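Local coordinates for protein putative alcohol dehydrogenase (Sinorhizobium meliloti, PDB 4J6F) that probably works as an NAD(P)-dependent alcohol dehydrogenase of the medium-chain dehydrogenase/reductase superfamily, at residues Phe138-Arg143 with Asp152-Gly157; Gly72-Asp77 with Gly111-Gly116; Arg273-Val278 with Lys292-Glu297; Val210-Ala215 with Ala279-Gly284; Thr40-Leu45 with Asn102-Pro107. One frame throughout, in Å; residues are numbered along the deposited sequence.

Contacts 1, 2 and 5 lie in the GroES-like half of the chain, contacts 3 and 4 in the Rossmann-type half. Contact 1 joins contact 2 through a probable hydrogen bond between Y153 OH and T76 OG1 (2.7 Å) and joins contact 5 through D152 OD2 and T103 OG1, also probably bonded. A glycerol, probably from the crystallisation liquor, lies beside Y153 and T76 and may mark a pocket where contacts 1 and 2 meet. In the other half, contacts 3 and 4 share strand 277-280, with V277 O 2.7 Å from L211 N. Of the pairs of contacts that span the two halves, 2 and 4 lie nearest, about 6 Å between nearest atoms, whereas the centres of contacts 3 and 5 are about 40 Å apart.

Contact 1 (Phe138-Arg143 with Asp152-Gly157); sequences FSIYNR and DYMGHG
I140 and D152 face each other as an antiparallel hydrogen-bonded pair, their CA atoms 4.8 Å apart, and S139 with Y153 makes the adjoining non-hydrogen-bonded pair. This is a short beta hairpin, strand 133-140 against strand 152-153, in the GroES-like domain. Both bonds of the pair are made: I140 N donates to D152 O at 2.9 Å, and D152 N returns to I140 O at 2.8 Å. M154 N also reaches F138 O, although the place of that oxygen is less certain.

Y153 lies on the same face as S139, and there it meets the ring of F138. F138 CD2 rests 3.4 Å from Y153 CB, and the two rings stand at 46°, neither stacked nor edge-to-face. In Y153, CG sits between its backbone N and carbonyl carbon (chi1 71°), which carries the ring away from the hairpin; its OH bonds T76, close to a bound glycerol. Helix 189-201 backs F138 with C189, C190 and L193.

On the other face, I140 lays its CD1 3.8 Å from D152 CB and extends it along the partner strand to 3.6 Å from Y153 C.

The D152 carboxylate is buried and held from several directions. OD2 bonds T103. OD1 is met on its anti side by Y153 N, out of the carboxylate plane, which fastens the carboxylate to its own strand, and its syn lone pair takes H156 ND1 at 2.9 Å.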
# COMPACT_ATOMS: atom_id res chain seq x y z
N PHE A 138 -22.93 12.33 -6.14
CA PHE A 138 -23.45 10.98 -6.33
C PHE A 138 -23.30 10.06 -5.10
O PHE A 138 -23.87 8.96 -5.07
CB PHE A 138 -22.87 10.34 -7.62
CG PHE A 138 -21.46 9.80 -7.47
CD1 PHE A 138 -20.43 10.59 -6.94
CD2 PHE A 138 -21.15 8.51 -7.89
CE1 PHE A 138 -19.13 10.09 -6.83
CE2 PHE A 138 -19.85 8.01 -7.79
CZ PHE A 138 -18.84 8.80 -7.26
N SER A 139 -22.54 10.50 -4.08
CA SER A 139 -22.18 9.63 -2.95
C SER A 139 -23.33 9.29 -2.03
O SER A 139 -24.12 10.16 -1.67
CB SER A 139 -21.11 10.28 -2.10
OG SER A 139 -20.00 10.64 -2.89
N ILE A 140 -23.44 8.01 -1.67
CA ILE A 140 -24.25 7.60 -0.52
C ILE A 140 -23.23 7.20 0.54
O ILE A 140 -22.54 6.21 0.38
CB ILE A 140 -25.18 6.41 -0.83
CG1 ILE A 140 -26.02 6.71 -2.06
CG2 ILE A 140 -26.07 6.10 0.36
CD1 ILE A 140 -26.57 5.46 -2.72
N TYR A 141 -23.10 7.98 1.60
CA TYR A 141 -22.02 7.74 2.53
C TYR A 141 -22.35 6.62 3.48
O TYR A 141 -21.47 5.84 3.83
CB TYR A 141 -21.67 9.01 3.30
CG TYR A 141 -21.09 10.06 2.41
CD1 TYR A 141 -19.73 10.05 2.09
CD2 TYR A 141 -21.89 11.04 1.84
CE1 TYR A 141 -19.19 11.01 1.25
CE2 TYR A 141 -21.36 12.00 1.00
CZ TYR A 141 -20.01 11.98 0.71
OH TYR A 141 -19.48 12.93 -0.12
N ASN A 142 -23.56 6.63 4.01
CA ASN A 142 -24.02 5.58 4.87
C ASN A 142 -23.38 5.64 6.24
O ASN A 142 -23.57 4.75 7.05
CB ASN A 142 -23.78 4.23 4.22
CG ASN A 142 -24.84 3.89 3.22
OD1 ASN A 142 -26.02 4.11 3.46
ND2 ASN A 142 -24.44 3.35 2.10
N ARG A 143 -22.64 6.71 6.50
CA ARG A 143 -22.08 6.95 7.83
C ARG A 143 -22.15 8.43 8.14
O ARG A 143 -22.31 9.25 7.24
CB ARG A 143 -20.64 6.48 7.90
CG ARG A 143 -20.43 5.04 7.50
CD ARG A 143 -18.99 4.64 7.76
NE ARG A 143 -18.70 4.73 9.18
CZ ARG A 143 -19.03 3.79 10.06
NH1 ARG A 143 -18.75 3.95 11.34
NH2 ARG A 143 -19.63 2.67 9.66
N ASP A 152 -21.84 3.86 -0.97
CA ASP A 152 -22.56 3.40 -2.13
C ASP A 152 -22.66 4.63 -3.05
O ASP A 152 -22.10 5.69 -2.72
CB ASP A 152 -23.94 2.91 -1.70
CG ASP A 152 -24.54 1.89 -2.66
OD1 ASP A 152 -24.11 1.82 -3.84
OD2 ASP A 152 -25.47 1.16 -2.21
N TYR A 153 -23.35 4.51 -4.19
CA TYR A 153 -23.59 5.70 -5.03
C TYR A 153 -24.86 5.66 -5.84
O TYR A 153 -25.38 4.59 -6.16
CB TYR A 153 -22.41 6.00 -5.96
CG TYR A 153 -22.21 5.04 -7.11
CD1 TYR A 153 -22.93 5.17 -8.29
CD2 TYR A 153 -21.26 4.02 -7.03
CE1 TYR A 153 -22.73 4.29 -9.35
CE2 TYR A 153 -21.06 3.13 -8.09
CZ TYR A 153 -21.79 3.27 -9.25
OH TYR A 153 -21.57 2.41 -10.30
N MSE A 154 -25.33 6.85 -6.18
CA MSE A 154 -26.50 7.02 -7.04
C MSE A 154 -26.17 6.57 -8.43
O MSE A 154 -25.19 7.01 -9.01
CB MSE A 154 -26.89 8.49 -7.01
CG MSE A 154 -26.72 8.91 -5.56
SE MSE A 154 -28.12 10.17 -5.02
CE MSE A 154 -27.03 11.18 -3.73
N GLY A 155 -27.02 5.70 -8.96
CA GLY A 155 -26.74 5.01 -10.20
C GLY A 155 -26.36 3.56 -9.91
O GLY A 155 -26.32 2.73 -10.83
N HIS A 156 -26.06 3.25 -8.65
CA HIS A 156 -25.88 1.87 -8.23
C HIS A 156 -26.85 1.42 -7.15
O HIS A 156 -27.63 0.51 -7.36
CB HIS A 156 -24.44 1.60 -7.79
CG HIS A 156 -24.21 0.20 -7.32
ND1 HIS A 156 -24.32 -0.17 -6.00
CD2 HIS A 156 -23.90 -0.92 -8.00
CE1 HIS A 156 -24.08 -1.45 -5.88
NE2 HIS A 156 -23.82 -1.94 -7.08
N GLY A 157 -26.83 2.07 -5.99
CA GLY A 157 -27.74 1.70 -4.90
C GLY A 157 -29.14 2.29 -4.99
O GLY A 157 -30.00 1.96 -4.19

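Contact 2 (Gly72-Asp77 with Gly111-Gly116); sequences GMNNTD and GTDTVG
Between N74 and T112 one water uses all four of its hydrogen-bonding positions: it accepts from N74 ND2 and T112 N and donates to G72 O and D77 OD1. It fills the junction where strand 63-72 of the GroES-like domain gives way to helix 75-82, beside the start of strand 113-121. G72 and D113 are an antiparallel hydrogen-bonded pair there, with G72 N 3.0 Å from D113 O, and D113 is the centre of an inverse gamma turn.

The N74 amide makes the direct side-chain hydrogen bonds across the contact. With CG beside the backbone N (chi1 -65°), it points into the other segment, where ND2 donates to D113 OD2 at 2.9 Å. The bond is nearly straight (162°) and lies close to the amide plane, yet it comes down on OD2 from above the carboxylate, since the two planes are 83° apart. ND2 also makes a weak bond to T112 OG1.

D113 has outside partners as well: K376 forms a salt bridge with OD2, and C190 N bonds OD1. D77 OD2 takes N74 N along with the hydroxyl of Y162. Its other oxygen serves a second water, which lies 2.8 Å from D77 OD1 and 2.8 Å from G111 N.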
# COMPACT_ATOMS: atom_id res chain seq x y z
N GLY A 72 -22.92 12.82 -16.87
CA GLY A 72 -21.65 12.41 -17.43
C GLY A 72 -21.41 10.92 -17.28
O GLY A 72 -21.79 10.34 -16.28
N MSE A 73 -20.76 10.32 -18.28
CA MSE A 73 -20.49 8.87 -18.29
C MSE A 73 -19.19 8.51 -17.60
O MSE A 73 -18.20 9.24 -17.69
CB MSE A 73 -20.45 8.35 -19.72
CG MSE A 73 -21.53 8.97 -20.59
SE MSE A 73 -21.54 8.03 -22.33
CE MSE A 73 -22.41 6.34 -21.79
N ASN A 74 -19.18 7.36 -16.92
CA ASN A 74 -18.01 6.85 -16.20
C ASN A 74 -17.80 5.35 -16.40
O ASN A 74 -18.73 4.62 -16.72
CB ASN A 74 -18.16 7.15 -14.71
CG ASN A 74 -18.14 8.62 -14.42
OD1 ASN A 74 -17.10 9.28 -14.51
ND2 ASN A 74 -19.29 9.16 -14.10
N ASN A 75 -16.57 4.89 -16.17
CA ASN A 75 -16.28 3.48 -16.29
C ASN A 75 -17.20 2.57 -15.46
O ASN A 75 -17.61 1.47 -15.89
CB ASN A 75 -14.82 3.24 -15.94
CG ASN A 75 -13.90 3.60 -17.07
OD1 ASN A 75 -14.35 3.92 -18.17
ND2 ASN A 75 -12.61 3.54 -16.83
N THR A 76 -17.56 3.04 -14.27
CA THR A 76 -18.39 2.25 -13.39
C THR A 76 -19.75 1.92 -14.03
O THR A 76 -20.30 0.87 -13.74
CB THR A 76 -18.54 2.93 -12.02
OG1 THR A 76 -19.07 2.00 -11.09
CG2 THR A 76 -19.44 4.16 -12.10
N ASP A 77 -20.25 2.78 -14.92
CA ASP A 77 -21.45 2.50 -15.74
C ASP A 77 -21.34 1.14 -16.40
O ASP A 77 -22.24 0.29 -16.30
CB ASP A 77 -21.57 3.50 -16.90
CG ASP A 77 -21.84 4.93 -16.46
OD1 ASP A 77 -21.97 5.20 -15.23
OD2 ASP A 77 -21.91 5.79 -17.37
N GLY A 111 -25.96 6.39 -14.05
CA GLY A 111 -25.60 7.78 -14.27
C GLY A 111 -25.24 8.43 -12.96
O GLY A 111 -26.07 8.51 -12.06
N THR A 112 -23.97 8.81 -12.84
CA THR A 112 -23.44 9.38 -11.61
C THR A 112 -23.29 10.89 -11.61
O THR A 112 -23.57 11.54 -10.62
CB THR A 112 -22.07 8.77 -11.29
OG1 THR A 112 -21.27 8.74 -12.47
CG2 THR A 112 -22.22 7.37 -10.81
N ASP A 113 -22.84 11.44 -12.72
CA ASP A 113 -22.51 12.87 -12.82
C ASP A 113 -23.67 13.73 -13.28
O ASP A 113 -23.64 14.30 -14.36
CB ASP A 113 -21.32 13.07 -13.74
CG ASP A 113 -20.10 12.33 -13.26
OD1 ASP A 113 -20.05 12.00 -12.06
OD2 ASP A 113 -19.20 12.05 -14.09
N THR A 114 -24.68 13.83 -12.43
CA THR A 114 -25.95 14.46 -12.80
C THR A 114 -25.98 15.95 -12.47
O THR A 114 -25.61 16.38 -11.37
CB THR A 114 -27.12 13.74 -12.10
OG1 THR A 114 -27.01 12.34 -12.35
CG2 THR A 114 -28.44 14.23 -12.62
N VAL A 115 -26.42 16.74 -13.45
CA VAL A 115 -26.74 18.14 -13.21
C VAL A 115 -28.22 18.34 -13.56
O VAL A 115 -28.71 17.74 -14.53
CB VAL A 115 -25.84 19.09 -14.04
CG1 VAL A 115 -26.30 20.54 -13.89
CG2 VAL A 115 -24.39 18.97 -13.62
N GLY A 116 -28.93 19.16 -12.79
CA GLY A 116 -30.32 19.50 -13.11
C GLY A 116 -30.91 20.66 -12.34
O GLY A 116 -30.21 21.39 -11.64
O HOH W 1 -21.96 8.00 -14.86
O HOH W 2 -23.84 4.82 -13.23

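Contact 3 (Arg273-Val278 with Lys292-Glu297); sequences RPIDVV and KILRPE
The closely packed side of this contact is apolar: L294 CD1 lies 3.8 Å from V278 CG2, and I293 CG2 is 3.8 Å from I275 CG1. These residues join strand 277-280 to the end of helix 287-293 within a beta-alpha-beta unit of the Rossmann-type domain. L294, the first residue past the helix to leave helical angles, holds CG anti to its backbone N (chi1 -161°), which swings CD1 inward over the carbonyls of I275 and D276. The two isoleucines lie side by side, pointing the same way, with V266 of helix 262-270 against both.

Polar backbone links border this core. R295 N donates to I275 O at 3.2 Å, in the carbonyl plane and nearly straight, and a water spans I275 N and I293 O.

The solvent side is looser and is carried by R295. Its chain runs past I275 O and bends at chi3 to bring NH2 within 2.9 Å of D276 OD1. That salt bridge is bent (132° at the hydrogen), although the carboxylate and guanidinium planes are only 14° apart. P274 lies over one guanidinium face, its CB 3.5 Å above the plane. A serine in place of R295 would probably leave D276 OD1 without its cationic mate and P274 without the flat group beneath it.

D276 OD2 bonds T209 N of the neighbouring strand, and beyond the helix end E297 bonds S147 and L148 of the second subunit. With one oxygen on arginine and one on a strand amide, D276 would be expected to stay ionised and to tie the outer loop to the sheet.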
# COMPACT_ATOMS: atom_id res chain seq x y z
N ARG A 273 14.12 14.36 -12.45
CA ARG A 273 13.44 14.35 -11.14
C ARG A 273 12.86 12.96 -10.86
O ARG A 273 12.26 12.35 -11.74
CB ARG A 273 12.30 15.37 -11.08
CG ARG A 273 12.54 16.68 -11.81
CD ARG A 273 11.51 17.71 -11.36
NE ARG A 273 11.69 18.03 -9.95
CZ ARG A 273 12.21 19.17 -9.49
NH1 ARG A 273 12.58 20.13 -10.33
NH2 ARG A 273 12.33 19.36 -8.19
N PRO A 274 13.04 12.45 -9.62
CA PRO A 274 12.48 11.13 -9.36
C PRO A 274 10.95 11.19 -9.22
O PRO A 274 10.39 12.26 -8.92
CB PRO A 274 13.15 10.72 -8.03
CG PRO A 274 14.17 11.77 -7.73
CD PRO A 274 13.69 13.00 -8.43
N ILE A 275 10.30 10.06 -9.47
CA ILE A 275 8.86 9.98 -9.42
C ILE A 275 8.43 9.70 -7.99
O ILE A 275 8.79 8.67 -7.43
CB ILE A 275 8.33 8.89 -10.36
CG1 ILE A 275 8.78 9.15 -11.80
CG2 ILE A 275 6.81 8.78 -10.26
CD1 ILE A 275 8.36 10.49 -12.37
N ASP A 276 7.65 10.61 -7.42
CA ASP A 276 7.21 10.50 -6.03
C ASP A 276 5.98 9.62 -5.92
O ASP A 276 5.84 8.84 -4.98
CB ASP A 276 6.91 11.89 -5.48
CG ASP A 276 8.15 12.79 -5.46
OD1 ASP A 276 9.13 12.43 -4.76
OD2 ASP A 276 8.15 13.83 -6.16
N VAL A 277 5.09 9.76 -6.90
CA VAL A 277 3.80 9.11 -6.86
C VAL A 277 3.45 8.58 -8.24
O VAL A 277 3.69 9.25 -9.24
CB VAL A 277 2.67 10.07 -6.41
CG1 VAL A 277 1.32 9.39 -6.54
CG2 VAL A 277 2.91 10.55 -4.97
N VAL A 278 2.89 7.38 -8.27
CA VAL A 278 2.29 6.86 -9.47
C VAL A 278 0.80 6.76 -9.21
O VAL A 278 0.37 6.19 -8.20
CB VAL A 278 2.88 5.48 -9.82
CG1 VAL A 278 1.98 4.73 -10.81
CG2 VAL A 278 4.28 5.63 -10.39
N LYS A 292 8.83 -0.35 -10.70
CA LYS A 292 10.25 -0.18 -11.00
C LYS A 292 10.63 1.30 -11.06
O LYS A 292 11.65 1.71 -10.51
CB LYS A 292 10.61 -0.87 -12.31
CG LYS A 292 10.56 -2.39 -12.26
CD LYS A 292 10.88 -2.99 -13.63
CE LYS A 292 12.26 -2.58 -14.13
NZ LYS A 292 12.37 -2.67 -15.61
N ILE A 293 9.79 2.09 -11.73
CA ILE A 293 9.99 3.52 -11.96
C ILE A 293 9.89 4.33 -10.67
O ILE A 293 10.64 5.27 -10.45
CB ILE A 293 8.98 4.03 -13.00
CG1 ILE A 293 9.37 3.55 -14.40
CG2 ILE A 293 8.87 5.55 -12.97
CD1 ILE A 293 8.22 3.42 -15.38
N LEU A 294 8.93 3.96 -9.83
CA LEU A 294 8.67 4.62 -8.58
C LEU A 294 9.93 4.69 -7.70
O LEU A 294 10.62 3.68 -7.53
CB LEU A 294 7.55 3.86 -7.87
CG LEU A 294 6.77 4.56 -6.76
CD1 LEU A 294 6.36 5.97 -7.17
CD2 LEU A 294 5.56 3.72 -6.40
N ARG A 295 10.23 5.87 -7.16
CA ARG A 295 11.40 6.07 -6.31
C ARG A 295 11.21 5.30 -5.01
O ARG A 295 10.06 5.10 -4.59
CB ARG A 295 11.62 7.55 -5.98
CG ARG A 295 10.73 8.07 -4.87
CD ARG A 295 10.79 9.57 -4.75
NE ARG A 295 12.09 9.97 -4.23
CZ ARG A 295 12.62 11.18 -4.36
NH1 ARG A 295 13.81 11.43 -3.85
NH2 ARG A 295 11.97 12.15 -5.00
N PRO A 296 12.31 4.88 -4.37
CA PRO A 296 12.18 4.19 -3.07
C PRO A 296 11.45 5.08 -2.06
O PRO A 296 11.66 6.29 -2.05
CB PRO A 296 13.63 3.94 -2.65
CG PRO A 296 14.43 4.02 -3.91
CD PRO A 296 13.72 5.03 -4.77
N GLU A 297 10.57 4.49 -1.24
CA GLU A 297 9.67 5.24 -0.33
C GLU A 297 8.56 5.99 -1.06
O GLU A 297 7.87 6.81 -0.46
CB GLU A 297 10.45 6.18 0.60
CG GLU A 297 11.44 5.43 1.47
CD GLU A 297 12.17 6.30 2.47
OE1 GLU A 297 12.08 6.03 3.70
OE2 GLU A 297 12.85 7.26 2.03
O HOH W 3 11.70 7.87 -9.87

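Contact 4 (Val210-Ala215 with Ala279-Gly284); sequences VLVTGA and ADLVGG
T213 and D280 meet at a slant beyond the paired V212 and A279, with T213 OG1 donating to D280 OD1 at 2.7 Å. Strands 209-212 and 277-280 are the middle pair of the six-stranded Rossmann-type sheet. They are joined by A279 N to L211 O and by T213 N to A279 O at 2.9 Å, both nearly along the C=O axis.

The threonine hydroxyl sits between its own backbone N and carbonyl carbon (chi1 68°), a position that turns it across to the aspartate, which receives it on the anti lone pair of OD1. Two further donors reach the same oxygen: V282 N at 3.0 Å, from above the carboxylate plane in an Asx turn, and G283 N at 2.9 Å on the syn side. OD2 bonds Y300 on the next strand.

A279 CB touches V210 CG2, at 4.0 Å, and lies near V212 CG2, while V282 CG2 comes up to G214 N. Were D280 replaced by an alanine, the V282 and G283 amides would probably lose their shared acceptor and the T213 hydroxyl its partner.

Three donors on OD1 and a tyrosine on OD2 would favour a charged carboxylate, fixing the turn at the C-terminal ends of the central strands, where relatives commonly bind the dinucleotide.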
# COMPACT_ATOMS: atom_id res chain seq x y z
N VAL A 210 4.00 13.41 -9.99
CA VAL A 210 3.10 12.28 -10.10
C VAL A 210 3.08 11.73 -11.53
O VAL A 210 2.87 12.49 -12.49
CB VAL A 210 1.68 12.61 -9.58
CG1 VAL A 210 1.11 13.86 -10.23
CG2 VAL A 210 0.75 11.43 -9.76
N LEU A 211 3.34 10.44 -11.68
CA LEU A 211 3.19 9.77 -12.98
C LEU A 211 1.76 9.21 -13.08
O LEU A 211 1.32 8.44 -12.20
CB LEU A 211 4.23 8.67 -13.16
CG LEU A 211 4.31 7.96 -14.52
CD1 LEU A 211 4.78 8.92 -15.60
CD2 LEU A 211 5.26 6.77 -14.44
N VAL A 212 1.05 9.61 -14.13
CA VAL A 212 -0.36 9.26 -14.29
C VAL A 212 -0.56 8.41 -15.54
O VAL A 212 -0.39 8.89 -16.66
CB VAL A 212 -1.26 10.52 -14.43
CG1 VAL A 212 -2.72 10.12 -14.41
CG2 VAL A 212 -0.96 11.53 -13.33
N THR A 213 -0.94 7.15 -15.34
CA THR A 213 -1.22 6.26 -16.47
C THR A 213 -2.70 6.36 -16.83
O THR A 213 -3.52 6.70 -15.98
CB THR A 213 -0.94 4.80 -16.12
OG1 THR A 213 -1.91 4.38 -15.15
CG2 THR A 213 0.45 4.63 -15.56
N GLY A 214 -3.03 6.05 -18.08
CA GLY A 214 -4.39 6.23 -18.59
C GLY A 214 -4.79 7.68 -18.57
O GLY A 214 -5.93 8.03 -18.28
N ALA A 215 -3.84 8.54 -18.88
CA ALA A 215 -3.97 9.97 -18.61
C ALA A 215 -5.08 10.66 -19.38
O ALA A 215 -5.59 11.68 -18.92
CB ALA A 215 -2.64 10.65 -18.85
N ALA A 279 0.03 7.38 -10.10
CA ALA A 279 -1.42 7.24 -10.16
C ALA A 279 -1.71 6.33 -11.35
O ALA A 279 -1.49 6.69 -12.51
CB ALA A 279 -2.08 8.60 -10.34
N ASP A 280 -2.16 5.12 -11.05
CA ASP A 280 -2.36 4.09 -12.06
C ASP A 280 -3.83 3.87 -12.36
O ASP A 280 -4.62 3.61 -11.45
CB ASP A 280 -1.74 2.79 -11.59
CG ASP A 280 -1.76 1.70 -12.63
OD1 ASP A 280 -1.94 1.99 -13.84
OD2 ASP A 280 -1.58 0.54 -12.24
N LEU A 281 -4.21 3.97 -13.63
CA LEU A 281 -5.59 3.69 -14.00
C LEU A 281 -5.69 2.59 -15.02
O LEU A 281 -6.78 2.27 -15.50
CB LEU A 281 -6.27 4.96 -14.47
CG LEU A 281 -6.35 5.80 -13.20
CD1 LEU A 281 -5.99 7.26 -13.44
CD2 LEU A 281 -7.69 5.59 -12.50
N VAL A 282 -4.53 2.06 -15.39
CA VAL A 282 -4.43 0.98 -16.35
C VAL A 282 -4.15 -0.39 -15.74
O VAL A 282 -4.83 -1.35 -16.05
CB VAL A 282 -3.32 1.30 -17.37
CG1 VAL A 282 -3.25 0.24 -18.44
CG2 VAL A 282 -3.57 2.65 -17.99
N GLY A 283 -3.16 -0.47 -14.86
CA GLY A 283 -2.74 -1.74 -14.29
C GLY A 283 -2.26 -2.71 -15.35
O GLY A 283 -1.56 -2.33 -16.29
N GLY A 284 -2.64 -3.98 -15.19
CA GLY A 284 -2.28 -5.03 -16.15
C GLY A 284 -0.79 -5.22 -16.39
O GLY A 284 -0.01 -5.32 -15.44

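Contact 5 (Thr40-Leu45 with Asn102-Pro107); sequences TGHGGL and NTLTFP
G41 lies flat against F106: its CA stands 3.6 Å from the ring centroid, only 6° off the normal, in a CH-pi contact over the centre of one face. The same ring meets H42 differently. There the F106 edge points at the imidazole face, a T-shaped pair with planes at 86° and centroids 5.4 Å apart, F106 CZ coming within 3.8 Å of H42 NE2. L104 adds its CD2 at 3.9 Å from H42 CE1, and T40 O rests against F106 CB.

In the next shell, H42 is held by its other nitrogen: ND1 bonds the carbonyl of R81, at the end of helix 75-82. Its CG lies beside the backbone N (chi1 -63°), which brings the ring round to the 102-107 side. L104 also touches V80 of that helix, and N102 OD1 takes L104 N in an Asx turn. Behind F106 comes a cis peptide to P107, and L39 of strand 33-39 packs on the phenylalanine.

Two surface loops of the chain, one after strand 33-39 and one before strand 113-121, thus meet with no hydrogen bond between them. Adhesion rests on ring and CH contacts, while the R81 carbonyl probably keeps the H42 proton on ND1 and fixes the ring's rotation.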
# COMPACT_ATOMS: atom_id res chain seq x y z
N THR A 40 -31.29 -3.69 -17.00
CA THR A 40 -32.27 -4.75 -16.71
C THR A 40 -31.65 -6.06 -16.22
O THR A 40 -32.37 -7.00 -15.90
CB THR A 40 -33.14 -5.04 -17.95
OG1 THR A 40 -32.31 -5.59 -18.99
CG2 THR A 40 -33.80 -3.78 -18.47
N GLY A 41 -30.33 -6.11 -16.16
CA GLY A 41 -29.61 -7.28 -15.68
C GLY A 41 -28.20 -7.12 -16.20
O GLY A 41 -27.94 -6.18 -16.97
N HIS A 42 -27.28 -8.00 -15.80
CA HIS A 42 -25.90 -7.96 -16.30
C HIS A 42 -25.79 -8.52 -17.73
O HIS A 42 -26.59 -9.35 -18.15
CB HIS A 42 -24.94 -8.69 -15.36
CG HIS A 42 -24.84 -8.07 -14.00
ND1 HIS A 42 -24.21 -6.87 -13.77
CD2 HIS A 42 -25.28 -8.51 -12.80
CE1 HIS A 42 -24.27 -6.58 -12.48
NE2 HIS A 42 -24.91 -7.56 -11.87
N GLY A 43 -24.78 -8.04 -18.46
CA GLY A 43 -24.57 -8.43 -19.85
C GLY A 43 -24.17 -7.27 -20.75
O GLY A 43 -23.53 -6.30 -20.30
N GLY A 44 -24.54 -7.37 -22.02
CA GLY A 44 -24.11 -6.38 -23.02
C GLY A 44 -25.08 -5.23 -23.20
O GLY A 44 -26.10 -5.17 -22.53
N LEU A 45 -24.87 -4.44 -24.23
CA LEU A 45 -25.65 -3.24 -24.40
C LEU A 45 -27.13 -3.58 -24.45
O LEU A 45 -27.95 -2.77 -24.06
CB LEU A 45 -25.25 -2.54 -25.70
CG LEU A 45 -23.87 -1.90 -25.78
CD1 LEU A 45 -23.67 -1.33 -27.17
CD2 LEU A 45 -23.71 -0.81 -24.75
N ASN A 102 -25.12 -6.10 -1.68
CA ASN A 102 -25.66 -5.88 -3.01
C ASN A 102 -26.97 -5.08 -3.00
O ASN A 102 -28.05 -5.64 -2.81
CB ASN A 102 -25.80 -7.18 -3.80
CG ASN A 102 -26.18 -6.94 -5.25
OD1 ASN A 102 -26.13 -5.80 -5.73
ND2 ASN A 102 -26.56 -8.00 -5.95
N THR A 103 -26.84 -3.77 -3.23
CA THR A 103 -27.95 -2.83 -3.27
C THR A 103 -28.40 -2.54 -4.71
O THR A 103 -29.32 -1.75 -4.95
CB THR A 103 -27.57 -1.50 -2.59
OG1 THR A 103 -26.37 -1.00 -3.19
CG2 THR A 103 -27.37 -1.67 -1.09
N LEU A 104 -27.73 -3.16 -5.67
CA LEU A 104 -28.17 -3.12 -7.05
C LEU A 104 -29.44 -3.97 -7.25
O LEU A 104 -29.44 -5.17 -6.98
CB LEU A 104 -27.05 -3.58 -7.98
CG LEU A 104 -27.36 -3.48 -9.48
CD1 LEU A 104 -27.73 -2.06 -9.89
CD2 LEU A 104 -26.19 -3.97 -10.32
N THR A 105 -30.52 -3.33 -7.70
CA THR A 105 -31.74 -4.04 -8.07
C THR A 105 -32.20 -3.65 -9.50
O THR A 105 -32.07 -2.49 -9.90
CB THR A 105 -32.89 -3.81 -7.07
OG1 THR A 105 -33.27 -2.43 -7.09
CG2 THR A 105 -32.49 -4.19 -5.65
N PHE A 106 -32.74 -4.61 -10.24
CA PHE A 106 -33.14 -4.35 -11.63
C PHE A 106 -34.63 -4.14 -11.76
O PHE A 106 -35.39 -4.82 -11.11
CB PHE A 106 -32.66 -5.48 -12.54
CG PHE A 106 -31.18 -5.69 -12.48
CD1 PHE A 106 -30.30 -4.74 -12.98
CD2 PHE A 106 -30.65 -6.84 -11.89
CE1 PHE A 106 -28.92 -4.93 -12.92
CE2 PHE A 106 -29.28 -7.04 -11.82
CZ PHE A 106 -28.41 -6.08 -12.34
N PRO A 107 -35.04 -3.17 -12.60
CA PRO A 107 -34.23 -2.28 -13.44
C PRO A 107 -33.59 -1.14 -12.64
O PRO A 107 -34.11 -0.75 -11.62
CB PRO A 107 -35.24 -1.71 -14.43
CG PRO A 107 -36.51 -1.69 -13.67
CD PRO A 107 -36.48 -2.90 -12.77